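Local coordinates for putative acetyl transferase (Pyrococcus furiosus, PDB 1VKC), which probably transfers acyl groups, most likely acetyl, to an acceptor not yet identified, as a member of the GNAT family of acetyltransferases, at residues T12-E17 with V65-R70; L26-S31 with I39-Y44; E60-V65 with V77-T82; V89-I94 with K127-V132; I97-W102 with S110-K115. All blocks are in the same frame, centred on the assembly; numbering follows the deposited sequence.

In the fold
Contacts 1, 3 and 4 tie neighbouring strands of one mixed sheet. Contacts 1 and 3 share V65 and strand 60-68; contacts 4 and 5 share strand 90-99. Contact 1 holds the N-terminal strand at one border by antiparallel pairing, and contact 4 holds strand 128-130 at the other by parallel pairing. Both are only partly buried. Contact 3 lies nearest the centre of the chain and adds an aromatic stack. Contact 5 is buried and carried by aliphatic side chains, setting helix 108-122 against one sheet face. Contact 2 is also buried but stands apart from the strand pairings. It joins two helices through a tyrosine hydroxyl and touches the second subunit, as the end of contact 5 does.

Contact 1. Residues T12-E17 with V65-R70; sequences TIVDGE and VALNER
Strands 12-15 and 65-68 run antiparallel at 132°, with T12 and V14 in hydrogen-bonded pairs with L67 and V65 and I13 facing A66 in the non-hydrogen-bonded pair between them. The shortest of the four backbone bonds runs from L67 N to T12 O (2.8 Å). The straightest runs from V65 N to V14 O, at 170°. I13 CA adds a CA-H...O contact to V65 O at 3.2 Å. V14, V65 and L67 share one face of the sheet. There V14 CG2 does the touching, 3.7 Å from both V65 CG2 and L67 CD1. The V14 torsion (chi1 -60°) turns this methyl in between the backbone N and the carbonyl carbon, over the partner strand. T12 lies alongside L67, with CG2 4.0 Å from L67 CB. Past the strand, G16 CA rests 3.8 Å from V65 CG1. I13 points to the other face, where A111 and K115 of helix 108-122 meet it. D15 OD1 takes the N-H of E17 from above its carboxylate plane, an Asx turn, and D15 OD2 forms a salt bridge with K62. The pairing is that of the first, border strand of the GNAT sheet, laid antiparallel on the second.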
# COMPACT_ATOMS: atom_id res chain seq x y z
N THR A 12 -20.65 12.23 -5.87
CA THR A 12 -21.77 12.23 -4.94
C THR A 12 -21.34 11.62 -3.62
O THR A 12 -20.40 10.82 -3.58
CB THR A 12 -22.96 11.42 -5.50
OG1 THR A 12 -24.04 11.41 -4.56
CG2 THR A 12 -22.61 9.93 -5.67
N ILE A 13 -22.02 12.00 -2.54
CA ILE A 13 -21.80 11.43 -1.21
C ILE A 13 -23.06 10.70 -0.80
O ILE A 13 -24.14 11.30 -0.74
CB ILE A 13 -21.45 12.52 -0.16
CG1 ILE A 13 -20.13 13.20 -0.53
CG2 ILE A 13 -21.36 11.89 1.26
CD1 ILE A 13 -19.82 14.42 0.30
N VAL A 14 -22.91 9.42 -0.50
CA VAL A 14 -24.01 8.53 -0.18
C VAL A 14 -23.59 7.66 0.99
O VAL A 14 -22.40 7.60 1.33
CB VAL A 14 -24.36 7.61 -1.40
CG1 VAL A 14 -24.76 8.44 -2.62
CG2 VAL A 14 -23.18 6.71 -1.78
N ASP A 15 -24.55 6.95 1.59
CA ASP A 15 -24.22 5.96 2.62
C ASP A 15 -23.30 4.90 2.04
O ASP A 15 -23.43 4.49 0.87
CB ASP A 15 -25.48 5.33 3.18
CG ASP A 15 -25.18 4.32 4.24
OD1 ASP A 15 -25.09 3.14 3.90
OD2 ASP A 15 -24.99 4.62 5.44
N GLY A 16 -22.35 4.44 2.86
CA GLY A 16 -21.28 3.60 2.39
C GLY A 16 -21.31 2.19 2.92
O GLY A 16 -20.32 1.49 2.81
N GLU A 17 -22.45 1.76 3.46
CA GLU A 17 -22.56 0.40 4.00
C GLU A 17 -22.16 -0.63 2.97
O GLU A 17 -21.44 -1.57 3.28
CB GLU A 17 -23.98 0.08 4.50
CG GLU A 17 -24.26 0.43 5.95
CD GLU A 17 -23.33 -0.26 6.95
OE1 GLU A 17 -22.26 0.30 7.24
OE2 GLU A 17 -23.68 -1.35 7.46
N VAL A 65 -19.51 7.58 1.72
CA VAL A 65 -18.52 7.50 0.66
C VAL A 65 -18.73 8.57 -0.39
O VAL A 65 -19.87 9.00 -0.63
CB VAL A 65 -18.48 6.09 -0.00
CG1 VAL A 65 -18.02 5.04 1.01
CG2 VAL A 65 -19.84 5.71 -0.60
N ALA A 66 -17.63 9.00 -1.00
CA ALA A 66 -17.65 9.89 -2.16
C ALA A 66 -17.43 8.99 -3.37
O ALA A 66 -16.46 8.24 -3.42
CB ALA A 66 -16.55 10.92 -2.06
N LEU A 67 -18.35 9.06 -4.34
CA LEU A 67 -18.32 8.18 -5.52
C LEU A 67 -18.26 9.03 -6.77
O LEU A 67 -19.04 9.96 -6.90
CB LEU A 67 -19.57 7.31 -5.56
CG LEU A 67 -19.80 6.34 -4.41
CD1 LEU A 67 -21.08 5.57 -4.64
CD2 LEU A 67 -18.63 5.39 -4.23
N ASN A 68 -17.35 8.71 -7.69
CA ASN A 68 -17.33 9.41 -8.99
C ASN A 68 -18.43 8.89 -9.92
O ASN A 68 -19.22 8.02 -9.52
CB ASN A 68 -15.94 9.36 -9.64
CG ASN A 68 -15.57 7.98 -10.16
OD1 ASN A 68 -16.35 7.02 -10.09
ND2 ASN A 68 -14.36 7.87 -10.69
N GLU A 69 -18.48 9.42 -11.14
CA GLU A 69 -19.55 9.09 -12.10
C GLU A 69 -19.61 7.60 -12.47
O GLU A 69 -20.67 7.09 -12.81
CB GLU A 69 -19.41 9.95 -13.37
N ARG A 70 -18.47 6.92 -12.38
CA ARG A 70 -18.39 5.47 -12.59
C ARG A 70 -18.62 4.68 -11.30
O ARG A 70 -18.33 3.48 -11.24
CB ARG A 70 -17.03 5.11 -13.19

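Contact 2. Residues L26-S31 with I39-Y44; sequences LDREIS and ISYEEY
D27 O is gripped twice by S31, the residue whose CB touches the Y44 hydroxyl. S31 OG (2.9 Å) and S31 N (2.8 Å) reach this D27 O from opposite faces of its plane. The S31 OG bond holds the hydroxyl against the preceding turn. The place of S31 on helix 20-31 puts its CB 3.3 Å from Y44 OH. The bond across the helices is short: Y44 OH donates to R28 O at 2.5 Å. It arrives in the carbonyl plane, on a lone pair, with a C=O...O angle of 121°. R28 O in turn lies in the plane of the Y44 ring, at its edge. The Y44 side chain leaves anti to its own N (chi1 164°), which carries the ring across to helix 20-31. R28 CG passes beside both tyrosines, 3.8 Å from Y44 CE1 and 3.9 Å from Y41 OH. The R28 guanidinium goes on to a salt bridge with E49, and D27 OD2 bonds to H48. Y41 OH also makes a weak bond to E29 of the second subunit. E43 N donates to S40 OG and S40 N to E43 OE2. This capping box opens helix 41-57, and the contact packs together the two helices between the first strands of the GNAT fold.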
# COMPACT_ATOMS: atom_id res chain seq x y z
N LEU A 26 -8.76 0.05 1.06
CA LEU A 26 -8.11 1.33 0.85
C LEU A 26 -7.42 1.82 2.14
O LEU A 26 -6.28 2.30 2.12
CB LEU A 26 -9.14 2.35 0.35
CG LEU A 26 -8.71 3.79 0.11
CD1 LEU A 26 -7.55 3.89 -0.84
CD2 LEU A 26 -9.92 4.57 -0.41
N ASP A 27 -8.11 1.67 3.27
CA ASP A 27 -7.52 2.00 4.55
C ASP A 27 -6.29 1.12 4.86
O ASP A 27 -5.33 1.61 5.41
CB ASP A 27 -8.54 1.85 5.65
CG ASP A 27 -7.95 2.13 7.02
OD1 ASP A 27 -7.53 3.28 7.29
OD2 ASP A 27 -7.85 1.23 7.87
N ARG A 28 -6.35 -0.15 4.51
CA ARG A 28 -5.19 -1.04 4.66
C ARG A 28 -4.00 -0.51 3.86
O ARG A 28 -2.88 -0.46 4.36
CB ARG A 28 -5.54 -2.44 4.18
CG ARG A 28 -4.36 -3.40 4.13
CD ARG A 28 -4.78 -4.83 4.02
NE ARG A 28 -5.71 -5.14 5.10
CZ ARG A 28 -6.58 -6.15 5.09
NH1 ARG A 28 -6.65 -7.00 4.06
NH2 ARG A 28 -7.40 -6.30 6.13
N GLU A 29 -4.25 -0.11 2.62
CA GLU A 29 -3.20 0.41 1.74
C GLU A 29 -2.64 1.73 2.28
O GLU A 29 -1.41 1.89 2.40
CB GLU A 29 -3.75 0.57 0.30
CG GLU A 29 -2.73 1.10 -0.73
CD GLU A 29 -1.63 0.10 -1.08
OE1 GLU A 29 -0.47 0.52 -1.27
OE2 GLU A 29 -1.93 -1.10 -1.20
N ILE A 30 -3.53 2.66 2.59
CA ILE A 30 -3.12 3.97 3.09
C ILE A 30 -2.36 3.87 4.43
O ILE A 30 -1.25 4.42 4.56
CB ILE A 30 -4.36 4.90 3.23
CG1 ILE A 30 -4.87 5.30 1.83
CG2 ILE A 30 -4.01 6.17 4.02
CD1 ILE A 30 -6.12 6.13 1.86
N SER A 31 -2.94 3.16 5.40
CA SER A 31 -2.42 3.13 6.78
C SER A 31 -1.02 2.57 6.88
O SER A 31 -0.27 2.90 7.80
CB SER A 31 -3.35 2.33 7.68
OG SER A 31 -4.58 2.98 7.82
N ILE A 39 7.50 -4.73 11.24
CA ILE A 39 6.63 -5.88 11.09
C ILE A 39 6.54 -6.28 9.61
O ILE A 39 6.72 -5.43 8.75
CB ILE A 39 5.24 -5.60 11.70
CG1 ILE A 39 4.57 -4.39 11.04
CG2 ILE A 39 5.36 -5.37 13.21
CD1 ILE A 39 3.08 -4.28 11.32
N SER A 40 6.28 -7.55 9.33
CA SER A 40 6.10 -8.00 7.93
C SER A 40 4.77 -7.48 7.38
O SER A 40 3.84 -7.18 8.12
CB SER A 40 6.11 -9.52 7.86
OG SER A 40 4.91 -10.07 8.39
N TYR A 41 4.67 -7.37 6.06
CA TYR A 41 3.43 -6.92 5.47
C TYR A 41 2.31 -7.93 5.77
O TYR A 41 1.17 -7.54 6.02
CB TYR A 41 3.56 -6.66 3.96
CG TYR A 41 2.30 -6.05 3.40
CD1 TYR A 41 1.98 -4.73 3.66
CD2 TYR A 41 1.41 -6.82 2.66
CE1 TYR A 41 0.80 -4.17 3.20
CE2 TYR A 41 0.24 -6.27 2.17
CZ TYR A 41 -0.06 -4.93 2.45
OH TYR A 41 -1.20 -4.37 1.98
N GLU A 42 2.63 -9.22 5.77
CA GLU A 42 1.65 -10.24 6.12
C GLU A 42 1.14 -10.08 7.56
O GLU A 42 -0.08 -10.24 7.81
CB GLU A 42 2.23 -11.64 5.94
CG GLU A 42 1.21 -12.75 6.19
CD GLU A 42 -0.02 -12.63 5.30
OE1 GLU A 42 -1.15 -12.49 5.84
OE2 GLU A 42 0.14 -12.65 4.05
N GLU A 43 2.05 -9.80 8.50
CA GLU A 43 1.69 -9.45 9.89
C GLU A 43 0.77 -8.22 9.91
O GLU A 43 -0.28 -8.23 10.55
CB GLU A 43 2.95 -9.19 10.74
CG GLU A 43 3.70 -10.45 11.16
CD GLU A 43 5.14 -10.20 11.63
OE1 GLU A 43 5.75 -11.15 12.17
OE2 GLU A 43 5.68 -9.08 11.48
N TYR A 44 1.18 -7.16 9.20
CA TYR A 44 0.39 -5.93 9.15
C TYR A 44 -1.04 -6.22 8.67
O TYR A 44 -2.01 -5.86 9.31
CB TYR A 44 1.06 -4.87 8.26
CG TYR A 44 0.11 -3.77 7.86
CD1 TYR A 44 -0.41 -3.69 6.56
CD2 TYR A 44 -0.33 -2.83 8.80
CE1 TYR A 44 -1.30 -2.67 6.20
CE2 TYR A 44 -1.20 -1.83 8.46
CZ TYR A 44 -1.69 -1.75 7.16
OH TYR A 44 -2.56 -0.75 6.86

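Contact 3. Residues E60-V65 with V77-T82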
# COMPACT_ATOMS: atom_id res chain seq x y z
N GLU A 60 -22.39 1.92 17.34
CA GLU A 60 -23.22 2.28 16.20
C GLU A 60 -22.36 3.00 15.16
O GLU A 60 -21.93 4.14 15.38
CB GLU A 60 -24.36 3.21 16.66
CG GLU A 60 -25.33 3.64 15.57
CD GLU A 60 -26.08 4.92 15.90
OE1 GLU A 60 -26.52 5.61 14.96
OE2 GLU A 60 -26.24 5.25 17.10
N HIS A 61 -22.12 2.34 14.02
CA HIS A 61 -21.20 2.84 12.99
C HIS A 61 -21.95 3.42 11.78
O HIS A 61 -23.05 2.97 11.44
CB HIS A 61 -20.24 1.73 12.53
CG HIS A 61 -20.87 0.70 11.64
ND1 HIS A 61 -21.22 -0.56 12.09
CD2 HIS A 61 -21.21 0.74 10.33
CE1 HIS A 61 -21.75 -1.24 11.09
NE2 HIS A 61 -21.77 -0.48 10.02
N LYS A 62 -21.36 4.43 11.15
CA LYS A 62 -21.89 5.02 9.93
C LYS A 62 -20.74 5.33 8.99
O LYS A 62 -19.73 5.88 9.40
CB LYS A 62 -22.63 6.32 10.25
CG LYS A 62 -23.18 7.07 9.06
CD LYS A 62 -24.35 6.36 8.43
CE LYS A 62 -24.93 7.17 7.29
NZ LYS A 62 -26.10 6.48 6.68
N PHE A 63 -20.91 4.96 7.74
CA PHE A 63 -19.96 5.29 6.71
C PHE A 63 -20.63 6.16 5.69
O PHE A 63 -21.77 5.91 5.30
CB PHE A 63 -19.50 4.02 6.00
CG PHE A 63 -18.65 3.12 6.84
CD1 PHE A 63 -17.27 3.26 6.84
CD2 PHE A 63 -19.22 2.08 7.54
CE1 PHE A 63 -16.48 2.41 7.58
CE2 PHE A 63 -18.43 1.22 8.28
CZ PHE A 63 -17.05 1.39 8.30
N PHE A 64 -19.92 7.20 5.24
CA PHE A 64 -20.28 7.91 4.00
C PHE A 64 -19.15 7.71 2.99
O PHE A 64 -17.98 7.71 3.36
CB PHE A 64 -20.48 9.40 4.22
CG PHE A 64 -21.70 9.73 5.02
CD1 PHE A 64 -22.96 9.73 4.41
CD2 PHE A 64 -21.60 10.05 6.36
CE1 PHE A 64 -24.12 10.06 5.15
CE2 PHE A 64 -22.75 10.37 7.11
CZ PHE A 64 -24.01 10.38 6.48
N VAL A 65 -19.51 7.58 1.72
CA VAL A 65 -18.52 7.50 0.66
C VAL A 65 -18.73 8.57 -0.39
O VAL A 65 -19.87 9.00 -0.63
CB VAL A 65 -18.48 6.09 -0.00
CG1 VAL A 65 -18.02 5.04 1.01
CG2 VAL A 65 -19.84 5.71 -0.60
N VAL A 77 -15.71 8.57 5.05
CA VAL A 77 -15.59 8.89 6.45
C VAL A 77 -16.26 7.78 7.27
O VAL A 77 -17.29 7.24 6.86
CB VAL A 77 -16.14 10.29 6.79
CG1 VAL A 77 -17.57 10.48 6.30
CG2 VAL A 77 -16.03 10.55 8.27
N TRP A 78 -15.61 7.39 8.37
CA TRP A 78 -16.12 6.35 9.28
C TRP A 78 -16.46 7.01 10.60
O TRP A 78 -15.59 7.55 11.25
CB TRP A 78 -15.06 5.23 9.41
CG TRP A 78 -15.40 4.07 10.33
CD1 TRP A 78 -16.58 3.83 10.98
CD2 TRP A 78 -14.53 2.97 10.66
NE1 TRP A 78 -16.48 2.67 11.72
CE2 TRP A 78 -15.24 2.12 11.54
CE3 TRP A 78 -13.22 2.63 10.31
CZ2 TRP A 78 -14.69 0.94 12.07
CZ3 TRP A 78 -12.66 1.45 10.84
CH2 TRP A 78 -13.40 0.62 11.71
N ILE A 79 -17.74 6.97 10.97
CA ILE A 79 -18.26 7.58 12.20
C ILE A 79 -18.74 6.52 13.17
O ILE A 79 -19.40 5.55 12.76
CB ILE A 79 -19.47 8.48 11.89
CG1 ILE A 79 -19.21 9.38 10.70
CG2 ILE A 79 -19.85 9.31 13.14
CD1 ILE A 79 -20.46 9.83 10.04
N CYS A 80 -18.43 6.73 14.45
CA CYS A 80 -18.92 5.91 15.55
C CYS A 80 -19.61 6.78 16.60
O CYS A 80 -18.98 7.68 17.17
CB CYS A 80 -17.75 5.19 16.24
SG CYS A 80 -18.22 4.02 17.52
N ILE A 81 -20.88 6.49 16.88
CA ILE A 81 -21.62 7.16 17.96
C ILE A 81 -21.30 6.47 19.27
O ILE A 81 -21.49 5.27 19.40
CB ILE A 81 -23.16 7.13 17.72
CG1 ILE A 81 -23.53 7.86 16.42
CG2 ILE A 81 -23.92 7.69 18.94
CD1 ILE A 81 -23.22 9.34 16.42
N THR A 82 -20.78 7.22 20.24
CA THR A 82 -20.39 6.65 21.52
C THR A 82 -20.51 7.69 22.62
O THR A 82 -21.14 8.75 22.40
CB THR A 82 -18.94 6.04 21.42
OG1 THR A 82 -18.58 5.43 22.65
CG2 THR A 82 -17.89 7.13 21.21
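From CB outward, the W78 side chain lies over F63. W78 CB is 3.6 Å from F63 CE1, and W78 CG comes closer to the same CE1, at 3.4 Å. Next, W78 CD1 and NE1 both lie 3.7 Å from F63 CZ, with H61 CB near NE1 at the indole edge. W78 CD2 lies 3.7 Å from F63 CE1, and W78 CE2 3.8 Å from F63 CZ. The indole also meets F52, Y95 and the leucines L55 and L56 of helix 41-57. The stack is offset, with planes 25° apart and centroids of the F63 ring and the W78 five-membered ring 4.2 Å apart. Replacing W78 with an alanine would probably leave one face of F63 without its stacking partner and open a gap toward F52 and Y95. The stack sits on the non-hydrogen-bonded pair of an antiparallel beta hairpin in the middle of the GNAT sheet. On the opposite face, F64 CB packs on V77 CG1 at 3.7 Å, I79 CD1 meets the F64 ring edge, and W119 touches K62 and I81.

Contact 4. Residues V89-I94 with K127-V132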
# COMPACT_ATOMS: atom_id res chain seq x y z
N VAL A 89 -21.34 12.53 27.48
CA VAL A 89 -22.41 12.91 26.58
C VAL A 89 -22.19 12.13 25.31
O VAL A 89 -21.09 11.64 25.05
CB VAL A 89 -22.44 14.44 26.24
CG1 VAL A 89 -22.92 15.27 27.43
CG2 VAL A 89 -21.09 14.95 25.70
N LYS A 90 -23.24 11.99 24.53
CA LYS A 90 -23.14 11.30 23.25
C LYS A 90 -22.21 12.12 22.36
O LYS A 90 -22.28 13.35 22.36
CB LYS A 90 -24.51 11.17 22.61
CG LYS A 90 -24.52 10.25 21.39
CD LYS A 90 -25.90 10.23 20.71
CE LYS A 90 -26.96 9.66 21.60
NZ LYS A 90 -28.18 9.35 20.80
N ILE A 91 -21.31 11.42 21.66
CA ILE A 91 -20.41 12.05 20.69
C ILE A 91 -20.33 11.20 19.45
O ILE A 91 -20.74 10.04 19.47
CB ILE A 91 -19.00 12.25 21.28
CG1 ILE A 91 -18.35 10.90 21.62
CG2 ILE A 91 -19.07 13.20 22.50
CD1 ILE A 91 -16.83 11.02 22.04
N ALA A 92 -19.85 11.78 18.37
CA ALA A 92 -19.53 11.03 17.18
C ALA A 92 -18.02 11.01 17.12
O ALA A 92 -17.40 12.06 17.07
CB ALA A 92 -20.07 11.68 15.99
N TYR A 93 -17.43 9.82 17.14
CA TYR A 93 -16.00 9.66 16.97
C TYR A 93 -15.72 9.30 15.50
O TYR A 93 -16.34 8.38 14.94
CB TYR A 93 -15.47 8.59 17.90
CG TYR A 93 -13.96 8.55 17.95
CD1 TYR A 93 -13.24 7.63 17.18
CD2 TYR A 93 -13.24 9.43 18.75
CE1 TYR A 93 -11.85 7.59 17.23
CE2 TYR A 93 -11.85 9.40 18.79
CZ TYR A 93 -11.17 8.48 18.03
OH TYR A 93 -9.79 8.45 18.09
N ILE A 94 -14.81 10.03 14.88
CA ILE A 94 -14.42 9.77 13.50
C ILE A 94 -13.16 8.93 13.52
O ILE A 94 -12.07 9.41 13.90
CB ILE A 94 -14.13 11.09 12.74
CG1 ILE A 94 -15.29 12.08 12.85
CG2 ILE A 94 -13.75 10.80 11.27
CD1 ILE A 94 -16.53 11.67 12.24
N LYS A 127 -20.72 16.49 20.35
CA LYS A 127 -19.40 16.79 19.83
C LYS A 127 -19.06 15.80 18.75
O LYS A 127 -19.59 14.67 18.74
CB LYS A 127 -18.31 16.66 20.92
CG LYS A 127 -18.57 17.40 22.19
CD LYS A 127 -17.33 17.47 23.09
CE LYS A 127 -17.13 16.26 23.91
NZ LYS A 127 -16.08 16.49 25.02
N ILE A 128 -18.18 16.24 17.84
CA ILE A 128 -17.37 15.36 16.99
C ILE A 128 -15.99 15.30 17.62
O ILE A 128 -15.43 16.34 17.99
CB ILE A 128 -17.21 15.91 15.56
CG1 ILE A 128 -18.55 16.22 14.95
CG2 ILE A 128 -16.46 14.91 14.68
CD1 ILE A 128 -18.82 17.62 14.93
N VAL A 129 -15.46 14.09 17.72
CA VAL A 129 -14.14 13.86 18.31
C VAL A 129 -13.32 13.04 17.36
O VAL A 129 -13.84 12.13 16.72
CB VAL A 129 -14.30 13.11 19.67
CG1 VAL A 129 -12.94 12.88 20.33
CG2 VAL A 129 -15.24 13.90 20.59
N LEU A 130 -12.04 13.36 17.22
CA LEU A 130 -11.15 12.50 16.43
C LEU A 130 -9.70 12.65 16.90
O LEU A 130 -9.36 13.56 17.65
CB LEU A 130 -11.31 12.79 14.93
CG LEU A 130 -11.13 14.30 14.58
CD1 LEU A 130 -9.67 14.58 14.26
CD2 LEU A 130 -12.00 14.77 13.46
N ARG A 131 -8.87 11.72 16.47
CA ARG A 131 -7.47 11.70 16.79
C ARG A 131 -6.71 12.17 15.58
O ARG A 131 -6.96 11.69 14.47
CB ARG A 131 -7.02 10.29 17.20
CG ARG A 131 -5.54 10.05 17.18
CD ARG A 131 -5.14 8.65 17.63
NE ARG A 131 -3.70 8.47 17.47
CZ ARG A 131 -2.99 7.52 18.04
NH1 ARG A 131 -3.56 6.61 18.83
NH2 ARG A 131 -1.68 7.48 17.80
N VAL A 132 -5.77 13.10 15.80
CA VAL A 132 -4.85 13.56 14.75
C VAL A 132 -3.42 13.46 15.25
O VAL A 132 -3.11 13.84 16.39
CB VAL A 132 -5.17 15.02 14.27
CG1 VAL A 132 -5.03 16.04 15.39
CG2 VAL A 132 -4.28 15.39 13.07
O HOH W 1 -9.63 9.46 14.68
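A92 and V129 sit at the tight part of this parallel pairing, where three backbone bonds join the strands. A92 N donates to K127 O (2.9 Å), V129 N to A92 O, and I94 N to V129 O. Apolar side chains pack on both faces. On one, I91 CD1 reaches V129 CG2 at 3.6 Å. On the other, I94 CG1 lies beside I128 CG2, also at 3.6 Å, with helix 108-122 over them. The Y93 ring spans the former face. Its CG leaves anti to the backbone N (chi1 -170°), which lays CD2 3.8 Å from V129 CG1 and brings OH to R131 CB at 3.4 Å. Without the ring, as with an alanine here, V129 CG1 is likely to lose its cover and Y95 its edge-to-face partner. Beyond I94 the strands part. Here water 1 donates to I94 O (2.6 Å) and accepts from R131 N (3.0 Å). R131 leads away to E133; the K127 chain lies along I91 CG2 before its NZ meets D84 and D87. The two strands form a beta-alpha-beta crossover with helix 108-122. I94 O and R131 N thus pair with a water instead of each other, consistent with a sheet that splays at this end into the V-shaped opening that takes the pantetheine arm of acetyl-CoA in GNAT enzymes, and probably here.

Contact 5. Residues I97-W102 with S110-K115; sequences IEVVKW and SALLRK
I97 CD1 is the atom that meets the helix. It lies 3.7 Å from L113 N, 3.8 Å from L112 CB and 4.0 Å from L113 CB, so it rests on the helix backbone between two leucines. I97 CG1 stands anti to the backbone N (chi1 180°), which extends the chain toward the helix. V99, two residues on and on the same face, adds a looser touch, with its CG2 4.3 Å from L112 CD1. Strand 97-99 and helix 110-115 run roughly antiparallel, at 150°, their axes 9.2 Å apart at closest approach. In the next shell, L112 CD2 reaches the backbone of F64, V65 and A66, so the same leucine also packs on strand 60-68, two places across the sheet from strand 90-99. Y142 of helix 138-144 touches both I97 and L113, and W141 touches L113. E98 points away from the helix, where its OE2 bonds to H76. Further along, K101 NZ bonds to Y32 O of the second subunit and makes a cation-pi contact with that ring. R104, weakly bonded to V99 O, probably begins the R-x-x-G-x-G/A signature of the GNAT loop that binds the pyrophosphate of acetyl-CoA. The side chains that meet are all aliphatic, and I97 CD1 also rests on the amide of L113, so between these segments the joining is by apolar packing.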
# COMPACT_ATOMS: atom_id res chain seq x y z
N ILE A 97 -11.02 9.47 7.98
CA ILE A 97 -11.45 10.18 6.79
C ILE A 97 -10.28 10.12 5.80
O ILE A 97 -9.16 10.50 6.12
CB ILE A 97 -11.90 11.61 7.15
CG1 ILE A 97 -12.34 12.37 5.90
CG2 ILE A 97 -10.81 12.37 7.87
CD1 ILE A 97 -13.40 13.39 6.21
N GLU A 98 -10.55 9.58 4.62
CA GLU A 98 -9.52 9.26 3.63
C GLU A 98 -10.05 9.64 2.25
O GLU A 98 -11.21 9.41 1.93
CB GLU A 98 -9.15 7.76 3.70
CG GLU A 98 -8.25 7.41 4.90
CD GLU A 98 -8.13 5.91 5.23
OE1 GLU A 98 -7.35 5.58 6.16
OE2 GLU A 98 -8.77 5.05 4.59
N VAL A 99 -9.20 10.29 1.45
CA VAL A 99 -9.53 10.61 0.05
C VAL A 99 -8.39 10.04 -0.81
O VAL A 99 -7.23 10.13 -0.44
CB VAL A 99 -9.69 12.12 -0.15
CG1 VAL A 99 -9.91 12.47 -1.63
CG2 VAL A 99 -10.84 12.66 0.72
N VAL A 100 -8.73 9.41 -1.94
CA VAL A 100 -7.70 8.80 -2.80
C VAL A 100 -6.80 9.88 -3.38
O VAL A 100 -7.24 10.98 -3.62
CB VAL A 100 -8.30 7.93 -3.92
CG1 VAL A 100 -9.03 6.78 -3.34
CG2 VAL A 100 -9.19 8.75 -4.88
N LYS A 101 -5.53 9.54 -3.57
CA LYS A 101 -4.49 10.52 -3.89
C LYS A 101 -4.82 11.39 -5.10
O LYS A 101 -4.58 12.59 -5.09
CB LYS A 101 -3.13 9.84 -4.05
CG LYS A 101 -3.09 8.68 -5.05
CD LYS A 101 -1.71 8.04 -5.09
CE LYS A 101 -1.74 6.67 -5.73
NZ LYS A 101 -0.37 6.08 -5.82
N TRP A 102 -5.39 10.80 -6.14
CA TRP A 102 -5.69 11.57 -7.36
C TRP A 102 -6.99 12.39 -7.28
O TRP A 102 -7.27 13.17 -8.19
CB TRP A 102 -5.70 10.67 -8.59
CG TRP A 102 -6.41 9.41 -8.41
CD1 TRP A 102 -5.89 8.24 -7.95
CD2 TRP A 102 -7.79 9.16 -8.67
NE1 TRP A 102 -6.86 7.27 -7.91
CE2 TRP A 102 -8.04 7.81 -8.35
CE3 TRP A 102 -8.85 9.94 -9.14
CZ2 TRP A 102 -9.30 7.22 -8.49
CZ3 TRP A 102 -10.11 9.35 -9.29
CH2 TRP A 102 -10.32 8.01 -8.96
N SER A 110 -13.34 17.73 2.82
CA SER A 110 -14.12 18.77 3.48
C SER A 110 -15.60 18.44 3.46
O SER A 110 -16.27 18.55 4.49
CB SER A 110 -13.82 20.13 2.83
OG SER A 110 -14.22 21.15 3.69
N ALA A 111 -16.11 17.97 2.31
CA ALA A 111 -17.51 17.62 2.15
C ALA A 111 -17.92 16.39 2.97
O ALA A 111 -19.03 16.35 3.52
CB ALA A 111 -17.82 17.39 0.69
N LEU A 112 -17.03 15.39 3.03
CA LEU A 112 -17.27 14.17 3.81
C LEU A 112 -17.41 14.52 5.28
O LEU A 112 -18.33 14.04 5.95
CB LEU A 112 -16.13 13.16 3.59
CG LEU A 112 -16.20 12.36 2.26
CD1 LEU A 112 -14.86 11.70 1.95
CD2 LEU A 112 -17.32 11.32 2.31
N LEU A 113 -16.53 15.37 5.78
CA LEU A 113 -16.61 15.81 7.18
C LEU A 113 -17.88 16.61 7.48
O LEU A 113 -18.48 16.44 8.54
CB LEU A 113 -15.38 16.63 7.55
CG LEU A 113 -15.25 16.98 9.05
CD1 LEU A 113 -15.28 15.74 9.89
CD2 LEU A 113 -13.98 17.75 9.32
N ARG A 114 -18.30 17.48 6.57
CA ARG A 114 -19.58 18.20 6.76
C ARG A 114 -20.72 17.21 6.86
O ARG A 114 -21.61 17.36 7.71
CB ARG A 114 -19.85 19.18 5.61
CG ARG A 114 -19.08 20.44 5.69
CD ARG A 114 -19.67 21.57 4.82
NE ARG A 114 -19.63 21.21 3.42
CZ ARG A 114 -18.59 21.44 2.61
NH1 ARG A 114 -18.65 21.06 1.38
NH2 ARG A 114 -17.50 22.01 3.06
N LYS A 115 -20.72 16.20 6.00
CA LYS A 115 -21.80 15.18 6.04
C LYS A 115 -21.81 14.42 7.37
O LYS A 115 -22.87 14.18 7.96
CB LYS A 115 -21.66 14.21 4.87
CG LYS A 115 -22.95 13.50 4.52